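Local coordinates for protein PLP-Dependent L-Arginine Hydroxylase MppP (Streptomyces wadayamensis, PDB 6C9B) that is a PLP-dependent enzyme that oxidises L-arginine, acting as an oxidase rather than an oxygenase, and binds its 4-hydroxy-2-keto product, at residues V47-S52 / S255-A260; D106-V111 / N125-V130; S307-V312 / M350-L355. One frame throughout, in Å; residues are numbered along the deposited sequence.

Interaction 1 (V47-S52 / S255-A260); sequences VLWAES and SPLILA
Leu257 pushes its forked end against Leu48 and Trp49 on one turn of the partner helix, in a helix-helix contact between helix 45-54 and the first turn of the long helix 256-291 of this aminotransferase-family protein. The short axes stand 9.0 Å apart and cross at 124°. With CG anti to the backbone N (chi1 -174°), the leucine extends toward the partner helix and divides its methyls: Leu257 CD1 lies 3.6 Å from Trp49 N and also meets Leu48 CB, while Leu257 CD2 approaches Trp49 CE3 obliquely at 3.8 Å. Leu226 and Leu228 of the second subunit pack on Trp49 and Leu257 respectively, making this apolar patch part of the dimer interface. Where the backbones come closest, compact residues suit the place: Ser52 CB rests 3.7 Å from Pro256 CB, and a proline is readily accepted in the first turn of a helix, where its missing N-H costs no bond. Ser255 is the N-cap, its OG accepting from Leu257 N and also hydrogen-bonded to Leu226 O of the second subunit. Ser52 keeps its hydroxyl on its own helix: OG donates to Leu48 O at 2.9 Å, from the face of that carbonyl opposite to Ser52 N.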
ATOM      1  N   VAL B  47      -5.832 -16.017 -18.127  1.00 26.77           N
ATOM      2  CA  VAL B  47      -4.770 -17.024 -18.154  1.00 32.64           C
ATOM      3  C   VAL B  47      -3.719 -16.715 -17.090  1.00 31.70           C
ATOM      4  O   VAL B  47      -3.216 -17.611 -16.392  1.00 27.61           O
ATOM      5  CB  VAL B  47      -4.134 -17.078 -19.554  1.00 32.37           C
ATOM      6  CG1 VAL B  47      -2.995 -18.100 -19.589  1.00 36.39           C
ATOM      7  CG2 VAL B  47      -5.183 -17.396 -20.606  1.00 38.67           C
ATOM      8  N   LEU B  48      -3.347 -15.445 -16.973  1.00 26.98           N
ATOM      9  CA  LEU B  48      -2.415 -15.042 -15.934  1.00 26.73           C
ATOM     10  C   LEU B  48      -2.991 -15.287 -14.545  1.00 24.95           C
ATOM     11  O   LEU B  48      -2.247 -15.612 -13.610  1.00 25.88           O
ATOM     12  CB  LEU B  48      -2.056 -13.569 -16.106  1.00 26.45           C
ATOM     13  CG  LEU B  48      -1.320 -13.211 -17.405  1.00 31.71           C
ATOM     14  CD1 LEU B  48      -1.201 -11.705 -17.529  1.00 38.04           C
ATOM     15  CD2 LEU B  48       0.067 -13.833 -17.436  1.00 28.65           C
ATOM     16  N   TRP B  49      -4.308 -15.122 -14.386  1.00 22.47           N
ATOM     17  CA  TRP B  49      -4.944 -15.430 -13.103  1.00 23.35           C
ATOM     18  C   TRP B  49      -4.781 -16.908 -12.761  1.00 24.13           C
ATOM     19  O   TRP B  49      -4.340 -17.271 -11.663  1.00 26.51           O
ATOM     20  CB  TRP B  49      -6.423 -15.056 -13.155  1.00 21.83           C
ATOM     21  CG  TRP B  49      -7.105 -15.125 -11.804  1.00 25.01           C
ATOM     22  CD1 TRP B  49      -7.365 -16.257 -11.090  1.00 25.22           C
ATOM     23  CD2 TRP B  49      -7.605 -14.033 -11.014  1.00 21.49           C
ATOM     24  NE1 TRP B  49      -7.989 -15.945  -9.916  1.00 23.67           N
ATOM     25  CE2 TRP B  49      -8.137 -14.586  -9.833  1.00 20.85           C
ATOM     26  CE3 TRP B  49      -7.650 -12.646 -11.180  1.00 21.99           C
ATOM     27  CZ2 TRP B  49      -8.714 -13.803  -8.831  1.00 22.63           C
ATOM     28  CZ3 TRP B  49      -8.209 -11.872 -10.166  1.00 23.27           C
ATOM     29  CH2 TRP B  49      -8.744 -12.452  -9.025  1.00 22.28           C
ATOM     30  N   ALA B  50      -5.113 -17.779 -13.710  1.00 26.13           N
ATOM     31  CA  ALA B  50      -4.939 -19.209 -13.496  1.00 25.36           C
ATOM     32  C   ALA B  50      -3.487 -19.561 -13.197  1.00 30.14           C
ATOM     33  O   ALA B  50      -3.215 -20.395 -12.324  1.00 31.75           O
ATOM     34  CB  ALA B  50      -5.446 -19.963 -14.725  1.00 27.64           C
ATOM     35  N   GLU B  51      -2.537 -18.948 -13.917  1.00 25.83           N
ATOM     36  CA  GLU B  51      -1.122 -19.170 -13.622  1.00 25.49           C
ATOM     37  C   GLU B  51      -0.797 -18.783 -12.177  1.00 23.75           C
ATOM     38  O   GLU B  51      -0.118 -19.525 -11.452  1.00 26.51           O
ATOM     39  CB  GLU B  51      -0.237 -18.371 -14.586  1.00 30.01           C
ATOM     40  CG  GLU B  51       1.263 -18.586 -14.327  1.00 37.40           C
ATOM     41  CD  GLU B  51       2.174 -17.654 -15.102  1.00 38.14           C
ATOM     42  OE1 GLU B  51       1.688 -16.893 -15.964  1.00 31.68           O
ATOM     43  OE2 GLU B  51       3.392 -17.670 -14.819  1.00 33.02           O
ATOM     44  N   SER B  52      -1.288 -17.620 -11.751  1.00 24.93           N
ATOM     45  CA  SER B  52      -1.060 -17.129 -10.394  1.00 25.72           C
ATOM     46  C   SER B  52      -1.685 -18.021  -9.319  1.00 27.95           C
ATOM     47  O   SER B  52      -1.173 -18.080  -8.193  1.00 31.66           O
ATOM     48  CB  SER B  52      -1.620 -15.718 -10.281  1.00 27.59           C
ATOM     49  OG  SER B  52      -0.928 -14.845 -11.140  1.00 27.88           O
ATOM     50  N   SER B 255       0.412  -9.149  -4.884  1.00 20.06           N
ATOM     51  CA  SER B 255      -0.389 -10.129  -5.598  1.00 21.93           C
ATOM     52  C   SER B 255       0.447 -10.816  -6.671  1.00 23.72           C
ATOM     53  O   SER B 255       1.132 -10.135  -7.452  1.00 21.88           O
ATOM     54  CB  SER B 255      -1.585  -9.449  -6.253  1.00 22.18           C
ATOM     55  OG  SER B 255      -2.213 -10.326  -7.185  1.00 23.14           O
ATOM     56  N   PRO B 256       0.365 -12.149  -6.799  1.00 24.60           N
ATOM     57  CA  PRO B 256       1.032 -12.804  -7.929  1.00 25.89           C
ATOM     58  C   PRO B 256       0.546 -12.305  -9.274  1.00 24.11           C
ATOM     59  O   PRO B 256       1.318 -12.318 -10.243  1.00 25.33           O
ATOM     60  CB  PRO B 256       0.702 -14.292  -7.725  1.00 25.48           C
ATOM     61  CG  PRO B 256      -0.489 -14.322  -6.874  1.00 26.12           C
ATOM     62  CD  PRO B 256      -0.356 -13.115  -5.962  1.00 21.29           C
ATOM     63  N   LEU B 257      -0.717 -11.874  -9.373  1.00 22.50           N
ATOM     64  CA  LEU B 257      -1.211 -11.382 -10.656  1.00 20.93           C
ATOM     65  C   LEU B 257      -0.499 -10.099 -11.060  1.00 22.50           C
ATOM     66  O   LEU B 257      -0.204  -9.892 -12.243  1.00 21.18           O
ATOM     67  CB  LEU B 257      -2.720 -11.146 -10.597  1.00 22.69           C
ATOM     68  CG  LEU B 257      -3.331 -10.777 -11.960  1.00 23.35           C
ATOM     69  CD1 LEU B 257      -3.372 -11.986 -12.861  1.00 28.41           C
ATOM     70  CD2 LEU B 257      -4.736 -10.216 -11.817  1.00 30.01           C
ATOM     71  N   ILE B 258      -0.230  -9.215 -10.094  1.00 21.88           N
ATOM     72  CA  ILE B 258       0.495  -7.990 -10.406  1.00 20.19           C
ATOM     73  C   ILE B 258       1.925  -8.305 -10.809  1.00 20.41           C
ATOM     74  O   ILE B 258       2.456  -7.721 -11.759  1.00 21.43           O
ATOM     75  CB  ILE B 258       0.421  -7.021  -9.213  1.00 18.60           C
ATOM     76  CG1 ILE B 258      -1.001  -6.537  -9.044  1.00 20.02           C
ATOM     77  CG2 ILE B 258       1.400  -5.851  -9.380  1.00 23.73           C
ATOM     78  CD1 ILE B 258      -1.220  -5.692  -7.807  1.00 22.77           C
ATOM     79  N   LEU B 259       2.559  -9.264 -10.134  1.00 21.76           N
ATOM     80  CA  LEU B 259       3.913  -9.645 -10.515  1.00 22.71           C
ATOM     81  C   LEU B 259       3.930 -10.265 -11.905  1.00 21.28           C
ATOM     82  O   LEU B 259       4.830  -9.998 -12.714  1.00 24.89           O
ATOM     83  CB  LEU B 259       4.470 -10.616  -9.479  1.00 22.68           C
ATOM     84  CG  LEU B 259       4.702 -10.022  -8.092  1.00 20.83           C
ATOM     85  CD1 LEU B 259       4.893 -11.114  -7.077  1.00 25.44           C
ATOM     86  CD2 LEU B 259       5.885  -9.073  -8.133  1.00 21.17           C
ATOM     87  N   ALA B 260       2.924 -11.085 -12.207  1.00 21.19           N
ATOM     88  CA  ALA B 260       2.809 -11.631 -13.559  1.00 27.38           C
ATOM     89  C   ALA B 260       2.632 -10.511 -14.577  1.00 24.42           C
ATOM     90  O   ALA B 260       3.241 -10.530 -15.650  1.00 23.32           O
ATOM     91  CB  ALA B 260       1.643 -12.614 -13.633  1.00 24.67           C
TER

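Interaction 2 (D106-V111 / N125-V130); sequences DRVALV and NGLDLV
Val108 and Leu129 pair in parallel at the heart of this contact, with Leu129 CD2 4.0 Å from Val108 CB on the buried side of the two strands. Strands 107-112 and 128-133 are joined through helix 116-124 in a beta-alpha-beta crossover, and 128-133 is the outermost strand of the large sheet within this chain. The tight part is the backbone: Val108 N donates to Asp128 O, Val108 O receives Val130 N at 2.8 Å, and Leu110 N continues the pattern to Val130 O. Branched apolar residues suit the side that meets the crossover helix. Leu127 CB touches Val108 CG2, Leu110 packs on Ile118, and Leu129 on Ala119.

The other face, carrying Arg107, Asp128 and Val130, is more open. Arg107 bends at chi2 (-148°) and chi3 (-46°), which sets one guanidinium face against Val130 CG2, 3.4 Å from the plane and offset toward the rim. Arg107 NH2 makes only a weak bond to Asp128 OD2, at 3.5 Å, the two flat groups being turned 52° apart, whereas NH1 has a firmer partner in Ser149 OG. At the strand entrance Asp106 O takes Asp128 N at 2.9 Å, and a water donates to both Asp106 O and Gly126 O. Gly126 is the C-prime residue of the Schellman motif ending helix 116-124; at its positive phi a side chain would crowd the preceding carbonyl, which suits glycine.

Cohesion therefore probably comes mainly from the backbone bonds and the leucine-valine face, with the long, partly exposed salt bridge adding little.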
ATOM      1  N   ASP B 106      19.210  10.502  12.528  1.00 23.26           N
ATOM      2  CA  ASP B 106      18.528  11.737  12.905  1.00 20.89           C
ATOM      3  C   ASP B 106      18.270  12.663  11.709  1.00 22.07           C
ATOM      4  O   ASP B 106      17.238  13.345  11.680  1.00 20.98           O
ATOM      5  CB  ASP B 106      19.352  12.501  13.955  1.00 25.55           C
ATOM      6  CG  ASP B 106      19.344  11.819  15.310  1.00 47.35           C
ATOM      7  OD1 ASP B 106      18.294  11.258  15.673  1.00 51.13           O
ATOM      8  OD2 ASP B 106      20.386  11.854  15.998  1.00 67.86           O
ATOM      9  N   ARG B 107      19.190  12.731  10.736  1.00 21.84           N
ATOM     10  CA  ARG B 107      19.125  13.718   9.651  1.00 17.98           C
ATOM     11  C   ARG B 107      19.423  13.045   8.313  1.00 19.79           C
ATOM     12  O   ARG B 107      20.249  12.125   8.233  1.00 19.60           O
ATOM     13  CB  ARG B 107      20.121  14.874   9.894  1.00 21.49           C
ATOM     14  CG  ARG B 107      20.111  15.432  11.308  1.00 43.72           C
ATOM     15  CD  ARG B 107      20.441  16.937  11.353  1.00 45.89           C
ATOM     16  NE  ARG B 107      21.594  17.286  10.538  1.00 54.32           N
ATOM     17  CZ  ARG B 107      21.799  18.481   9.990  1.00 71.07           C
ATOM     18  NH1 ARG B 107      22.892  18.693   9.268  1.00 76.46           N
ATOM     19  NH2 ARG B 107      20.918  19.461  10.146  1.00 71.54           N
ATOM     20  N   VAL B 108      18.749  13.513   7.259  1.00 17.74           N
ATOM     21  CA  VAL B 108      18.891  12.971   5.907  1.00 17.10           C
ATOM     22  C   VAL B 108      19.157  14.119   4.952  1.00 19.61           C
ATOM     23  O   VAL B 108      18.453  15.131   4.994  1.00 17.18           O
ATOM     24  CB  VAL B 108      17.617  12.209   5.478  1.00 18.25           C
ATOM     25  CG1 VAL B 108      17.696  11.686   4.065  1.00 16.78           C
ATOM     26  CG2 VAL B 108      17.333  11.085   6.442  1.00 21.27           C
ATOM     27  N   ALA B 109      20.184  13.978   4.111  1.00 17.42           N
ATOM     28  CA  ALA B 109      20.394  14.915   3.013  1.00 16.49           C
ATOM     29  C   ALA B 109      19.534  14.451   1.845  1.00 18.72           C
ATOM     30  O   ALA B 109      19.574  13.272   1.473  1.00 19.45           O
ATOM     31  CB  ALA B 109      21.874  14.974   2.638  1.00 17.45           C
ATOM     32  N   LEU B 110      18.700  15.356   1.312  1.00 15.88           N
ATOM     33  CA  LEU B 110      17.713  15.017   0.306  1.00 14.95           C
ATOM     34  C   LEU B 110      17.779  15.992  -0.860  1.00 15.44           C
ATOM     35  O   LEU B 110      17.858  17.209  -0.656  1.00 17.67           O
ATOM     36  CB  LEU B 110      16.300  15.041   0.893  1.00 15.00           C
ATOM     37  CG  LEU B 110      15.140  14.778  -0.046  1.00 17.70           C
ATOM     38  CD1 LEU B 110      15.191  13.397  -0.665  1.00 19.92           C
ATOM     39  CD2 LEU B 110      13.868  14.913   0.716  1.00 16.43           C
ATOM     40  N   VAL B 111      17.783  15.452  -2.079  1.00 15.46           N
ATOM     41  CA  VAL B 111      17.812  16.327  -3.254  1.00 15.91           C
ATOM     42  C   VAL B 111      16.587  17.242  -3.262  1.00 15.99           C
ATOM     43  O   VAL B 111      15.484  16.865  -2.849  1.00 15.37           O
ATOM     44  CB  VAL B 111      17.916  15.500  -4.548  1.00 18.23           C
ATOM     45  CG1 VAL B 111      16.688  14.594  -4.748  1.00 17.61           C
ATOM     46  CG2 VAL B 111      18.119  16.420  -5.740  1.00 22.04           C
ATOM     47  N   ASN B 125       8.217  10.625   9.822  1.00 18.83           N
ATOM     48  CA  ASN B 125       8.825   9.617  10.670  1.00 18.15           C
ATOM     49  C   ASN B 125       9.944  10.182  11.531  1.00 23.33           C
ATOM     50  O   ASN B 125      10.705   9.409  12.121  1.00 24.90           O
ATOM     51  CB  ASN B 125       9.328   8.482   9.793  1.00 19.15           C
ATOM     52  CG  ASN B 125       8.205   7.568   9.362  1.00 20.83           C
ATOM     53  OD1 ASN B 125       7.759   6.746  10.160  1.00 22.87           O
ATOM     54  ND2 ASN B 125       7.720   7.732   8.158  1.00 20.63           N
ATOM     55  N   GLY B 126      10.041  11.497  11.642  1.00 20.79           N
ATOM     56  CA  GLY B 126      10.960  12.114  12.587  1.00 21.76           C
ATOM     57  C   GLY B 126      12.345  12.414  12.080  1.00 22.19           C
ATOM     58  O   GLY B 126      13.228  12.718  12.900  1.00 24.84           O
ATOM     59  N   LEU B 127      12.580  12.345  10.775  1.00 19.09           N
ATOM     60  CA  LEU B 127      13.880  12.660  10.210  1.00 17.18           C
ATOM     61  C   LEU B 127      13.988  14.151   9.888  1.00 20.82           C
ATOM     62  O   LEU B 127      13.098  14.739   9.261  1.00 20.90           O
ATOM     63  CB  LEU B 127      14.127  11.794   8.976  1.00 18.89           C
ATOM     64  CG  LEU B 127      14.176  10.324   9.420  1.00 27.85           C
ATOM     65  CD1 LEU B 127      13.854   9.329   8.373  1.00 45.10           C
ATOM     66  CD2 LEU B 127      15.529  10.002  10.134  1.00 24.33           C
ATOM     67  N   ASP B 128      15.096  14.758  10.304  1.00 17.68           N
ATOM     68  CA  ASP B 128      15.395  16.138   9.939  1.00 19.54           C
ATOM     69  C   ASP B 128      16.005  16.135   8.551  1.00 21.16           C
ATOM     70  O   ASP B 128      16.826  15.272   8.230  1.00 27.71           O
ATOM     71  CB  ASP B 128      16.365  16.752  10.941  1.00 26.29           C
ATOM     72  CG  ASP B 128      16.561  18.259  10.745  1.00 56.84           C
ATOM     73  OD1 ASP B 128      15.640  18.942  10.248  1.00 65.01           O
ATOM     74  OD2 ASP B 128      17.644  18.759  11.105  1.00 69.96           O
ATOM     75  N   LEU B 129      15.594  17.078   7.712  1.00 19.30           N
ATOM     76  CA  LEU B 129      16.015  17.069   6.321  1.00 16.61           C
ATOM     77  C   LEU B 129      16.972  18.215   6.024  1.00 19.56           C
ATOM     78  O   LEU B 129      16.747  19.356   6.447  1.00 23.46           O
ATOM     79  CB  LEU B 129      14.828  17.182   5.387  1.00 16.56           C
ATOM     80  CG  LEU B 129      13.814  16.071   5.502  1.00 21.02           C
ATOM     81  CD1 LEU B 129      12.631  16.331   4.531  1.00 26.01           C
ATOM     82  CD2 LEU B 129      14.483  14.746   5.220  1.00 21.99           C
ATOM     83  N   VAL B 130      18.025  17.905   5.277  1.00 17.88           N
ATOM     84  CA  VAL B 130      18.969  18.908   4.793  1.00 18.81           C
ATOM     85  C   VAL B 130      18.843  18.941   3.275  1.00 18.68           C
ATOM     86  O   VAL B 130      19.144  17.935   2.623  1.00 18.38           O
ATOM     87  CB  VAL B 130      20.416  18.587   5.200  1.00 23.87           C
ATOM     88  CG1 VAL B 130      21.320  19.717   4.739  1.00 27.67           C
ATOM     89  CG2 VAL B 130      20.521  18.378   6.675  1.00 27.25           C
TER
HETATM   90  O   HOH W   1      15.688  13.873  13.830  1.00 41.68           O

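Interaction 3 (S307-V312 / M350-L355); sequences SSVERV and MVRIAL. With EGV ((4S)-5-carbamimidamido-4-hydroxy-2-oxopentanoic acid), chain F.
Arg352 NH1 donates to carboxylate oxygen O12 of the bound product EGV at 2.8 Å, and the same nitrogen bonds to Ala26 O. Its neighbour Arg352 NH2 reaches EGV O11 at 3.0 Å, giving a two-pronged grip in which the carboxylate carbon C10 lies in the guanidinium plane, at its edge. Arginine suits the place because two parallel N-H groups match two oxygens and its positive charge probably offsets that of the carboxylate. A bend at chi3 (71°) brings the group over Val309, whose CG1 sits 3.6 Å above the centre of the plane and backs one face of it.

Farther along, Met350 SD lies over one face of the Arg311 guanidinium, 3.7 Å from Arg311 NH1. Arg311 NE pairs with Asp302, and on the opposite side of the sheet Glu310 turns its carboxylate to Arg285 and Arg289 of helix 256-291, against which Ile353 also packs. The backbones run antiparallel: Glu310 and Ile353 form a hydrogen-bonded pair, with Ile353 N 2.8 Å from Glu310 O, as do Val312 and Val351. Beyond the end of the strand, Leu355 N donates to Ser308 O.

His29, Thr12 and Asp249 O of the second subunit also bond to EGV. An arginine pairing with the substrate carboxylate is characteristic of aminotransferases of this family, and here Arg352 does this for the carboxylate of a 2-keto acid.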
ATOM      1  N   SER B 307      11.958  12.634 -19.020  1.00 20.46           N
ATOM      2  CA  SER B 307      10.978  12.022 -18.145  1.00 17.57           C
ATOM      3  C   SER B 307       9.559  12.320 -18.635  1.00 18.38           C
ATOM      4  O   SER B 307       9.326  13.126 -19.544  1.00 21.49           O
ATOM      5  CB  SER B 307      11.167  12.520 -16.719  1.00 32.84           C
ATOM      6  OG  SER B 307      10.432  13.710 -16.541  1.00 46.07           O
ATOM      7  N   SER B 308       8.603  11.668 -17.995  1.00 20.92           N
ATOM      8  CA  SER B 308       7.209  11.732 -18.412  1.00 19.78           C
ATOM      9  C   SER B 308       6.463  12.908 -17.816  1.00 19.62           C
ATOM     10  O   SER B 308       5.239  12.961 -17.910  1.00 21.17           O
ATOM     11  CB  SER B 308       6.475  10.450 -18.031  1.00 23.81           C
ATOM     12  OG  SER B 308       6.476  10.277 -16.611  1.00 19.79           O
ATOM     13  N   VAL B 309       7.164  13.839 -17.182  1.00 19.08           N
ATOM     14  CA  VAL B 309       6.560  15.074 -16.720  1.00 20.18           C
ATOM     15  C   VAL B 309       7.411  16.235 -17.224  1.00 21.40           C
ATOM     16  O   VAL B 309       8.601  16.089 -17.499  1.00 21.10           O
ATOM     17  CB  VAL B 309       6.412  15.103 -15.190  1.00 20.54           C
ATOM     18  CG1 VAL B 309       5.519  13.958 -14.724  1.00 20.52           C
ATOM     19  CG2 VAL B 309       7.809  15.007 -14.485  1.00 20.20           C
ATOM     20  N   GLU B 310       6.779  17.404 -17.342  1.00 21.09           N
ATOM     21  CA  GLU B 310       7.427  18.564 -17.948  1.00 22.09           C
ATOM     22  C   GLU B 310       7.112  19.815 -17.147  1.00 21.76           C
ATOM     23  O   GLU B 310       5.945  20.190 -17.012  1.00 22.36           O
ATOM     24  CB  GLU B 310       6.962  18.732 -19.408  1.00 22.18           C
ATOM     25  CG  GLU B 310       7.477  19.956 -20.129  1.00 22.18           C
ATOM     26  CD  GLU B 310       8.933  19.843 -20.588  1.00 36.95           C
ATOM     27  OE1 GLU B 310       9.627  18.866 -20.233  1.00 31.90           O
ATOM     28  OE2 GLU B 310       9.386  20.756 -21.299  1.00 49.78           O
ATOM     29  N   ARG B 311       8.152  20.511 -16.698  1.00 20.83           N
ATOM     30  CA  ARG B 311       7.992  21.808 -16.045  1.00 18.91           C
ATOM     31  C   ARG B 311       7.930  22.917 -17.081  1.00 22.12           C
ATOM     32  O   ARG B 311       8.661  22.910 -18.076  1.00 23.07           O
ATOM     33  CB  ARG B 311       9.151  22.098 -15.088  1.00 21.78           C
ATOM     34  CG  ARG B 311       9.267  21.121 -13.927  1.00 21.06           C
ATOM     35  CD  ARG B 311      10.144  21.707 -12.836  1.00 20.34           C
ATOM     36  NE  ARG B 311      11.528  21.865 -13.263  1.00 20.01           N
ATOM     37  CZ  ARG B 311      12.467  22.432 -12.508  1.00 19.56           C
ATOM     38  NH1 ARG B 311      12.137  22.906 -11.322  1.00 22.53           N
ATOM     39  NH2 ARG B 311      13.718  22.547 -12.943  1.00 23.24           N
ATOM     40  N   VAL B 312       7.057  23.884 -16.828  1.00 22.30           N
ATOM     41  CA  VAL B 312       6.937  25.080 -17.648  1.00 20.80           C
ATOM     42  C   VAL B 312       7.021  26.283 -16.711  1.00 25.50           C
ATOM     43  O   VAL B 312       6.342  26.318 -15.680  1.00 25.40           O
ATOM     44  CB  VAL B 312       5.624  25.087 -18.458  1.00 21.65           C
ATOM     45  CG1 VAL B 312       4.447  25.029 -17.566  1.00 65.55           C
ATOM     46  CG2 VAL B 312       5.559  26.325 -19.340  1.00 25.86           C
ATOM     47  N   MET B 350       6.288  28.183 -11.752  1.00 23.40           N
ATOM     48  CA  MET B 350       6.233  27.008 -12.608  1.00 22.56           C
ATOM     49  C   MET B 350       4.975  26.184 -12.352  1.00 25.10           C
ATOM     50  O   MET B 350       4.437  26.151 -11.236  1.00 24.94           O
ATOM     51  CB  MET B 350       7.451  26.130 -12.402  1.00 23.50           C
ATOM     52  CG  MET B 350       8.721  26.785 -12.884  1.00 26.62           C
ATOM     53  SD  MET B 350      10.144  25.711 -12.559  1.00 27.74           S
ATOM     54  CE  MET B 350      10.516  26.119 -10.851  1.00 46.00           C
ATOM     55  N   VAL B 351       4.515  25.506 -13.410  1.00 21.85           N
ATOM     56  CA  VAL B 351       3.581  24.391 -13.289  1.00 21.20           C
ATOM     57  C   VAL B 351       4.212  23.169 -13.935  1.00 27.05           C
ATOM     58  O   VAL B 351       5.129  23.268 -14.753  1.00 25.06           O
ATOM     59  CB  VAL B 351       2.201  24.657 -13.930  1.00 24.13           C
ATOM     60  CG1 VAL B 351       1.538  25.851 -13.304  1.00 25.70           C
ATOM     61  CG2 VAL B 351       2.334  24.863 -15.396  1.00 29.37           C
ATOM     62  N   ARG B 352       3.676  22.008 -13.591  1.00 20.97           N
ATOM     63  CA  ARG B 352       4.135  20.738 -14.141  1.00 18.98           C
ATOM     64  C   ARG B 352       3.004  20.106 -14.938  1.00 20.30           C
ATOM     65  O   ARG B 352       1.854  20.097 -14.494  1.00 23.37           O
ATOM     66  CB  ARG B 352       4.600  19.770 -13.037  1.00 19.20           C
ATOM     67  CG  ARG B 352       5.486  18.659 -13.555  1.00 21.59           C
ATOM     68  CD  ARG B 352       5.674  17.530 -12.531  1.00 22.98           C
ATOM     69  NE  ARG B 352       4.435  16.761 -12.380  1.00 20.63           N
ATOM     70  CZ  ARG B 352       4.335  15.610 -11.708  1.00 19.60           C
ATOM     71  NH1 ARG B 352       3.171  14.988 -11.634  1.00 19.72           N
ATOM     72  NH2 ARG B 352       5.395  15.076 -11.107  1.00 19.04           N
ATOM     73  N   ILE B 353       3.345  19.588 -16.118  1.00 19.42           N
ATOM     74  CA  ILE B 353       2.417  18.942 -17.047  1.00 21.37           C
ATOM     75  C   ILE B 353       2.778  17.466 -17.174  1.00 23.40           C
ATOM     76  O   ILE B 353       3.951  17.125 -17.370  1.00 23.38           O
ATOM     77  CB  ILE B 353       2.484  19.620 -18.427  1.00 22.24           C
ATOM     78  CG1 ILE B 353       2.063  21.078 -18.310  1.00 27.20           C
ATOM     79  CG2 ILE B 353       1.633  18.899 -19.457  1.00 24.56           C
ATOM     80  CD1 ILE B 353       2.332  21.860 -19.589  1.00 26.47           C
ATOM     81  N   ALA B 354       1.771  16.599 -17.074  1.00 22.27           N
ATOM     82  CA  ALA B 354       1.948  15.164 -17.257  1.00 20.04           C
ATOM     83  C   ALA B 354       1.951  14.798 -18.732  1.00 26.29           C
ATOM     84  O   ALA B 354       1.047  15.183 -19.479  1.00 23.76           O
ATOM     85  CB  ALA B 354       0.819  14.394 -16.569  1.00 19.68           C
ATOM     86  N   LEU B 355       2.965  14.043 -19.147  1.00 19.76           N
ATOM     87  CA  LEU B 355       3.132  13.662 -20.546  1.00 20.77           C
ATOM     88  C   LEU B 355       2.655  12.241 -20.842  1.00 21.00           C
ATOM     89  O   LEU B 355       2.485  11.892 -22.018  1.00 21.53           O
ATOM     90  CB  LEU B 355       4.594  13.790 -20.955  1.00 22.31           C
ATOM     91  CG  LEU B 355       5.225  15.183 -20.852  1.00 20.32           C
ATOM     92  CD1 LEU B 355       6.655  15.106 -21.351  1.00 23.45           C
ATOM     93  CD2 LEU B 355       4.449  16.229 -21.650  1.00 21.34           C
TER
HETATM   94  C10 EGV F 401       3.567  12.317  -9.494  1.00 27.52           C
HETATM   95  C02 EGV F 401       0.979   9.802  -5.962  1.00 47.89           C
HETATM   96  C03 EGV F 401       1.634   9.797  -3.552  1.00 40.87           C
HETATM   97  C06 EGV F 401       2.252   9.850  -6.784  1.00 51.92           C
HETATM   98  C07 EGV F 401       2.311  11.240  -7.455  1.00 55.20           C
HETATM   99  C09 EGV F 401       3.640  11.509  -8.208  1.00 57.43           C
HETATM  100  N01 EGV F 401       1.104  10.488  -4.684  1.00 39.76           N
HETATM  101  N04 EGV F 401       1.745  10.465  -2.307  1.00 49.30           N
HETATM  102  N05 EGV F 401       2.053   8.555  -3.673  1.00 25.84           N
HETATM  103  O08 EGV F 401       2.221   8.874  -7.745  1.00 51.78           O
HETATM  104  O11 EGV F 401       4.585  12.381 -10.157  1.00 19.59           O
HETATM  105  O12 EGV F 401       2.519  12.884  -9.859  1.00 33.13           O
HETATM  106  O13 EGV F 401       4.725  11.099  -7.807  1.00 49.11           O

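Interactions 1 and 3 are buried, the first at the subunit interface, whereas interaction 2 is partly exposed. Interaction 1 joins two helices through apolar contact, with no hydrogen bond across it; its serines bond within their own segments, one also bonding to the second subunit. Interactions 2 and 3 are strand pairs in different sheets: the former parallel, at the border of the seven-stranded sheet, the latter antiparallel, inside the five-stranded sheet. Their chemistry reflects this, Arg107 making a weak bridge near solvent and Arg352 holding the ligand. Helix 256-291 connects interactions 1 and 3, opening in the first and packing against the Ile353 side of the second, although their centres lie about 34 Å apart.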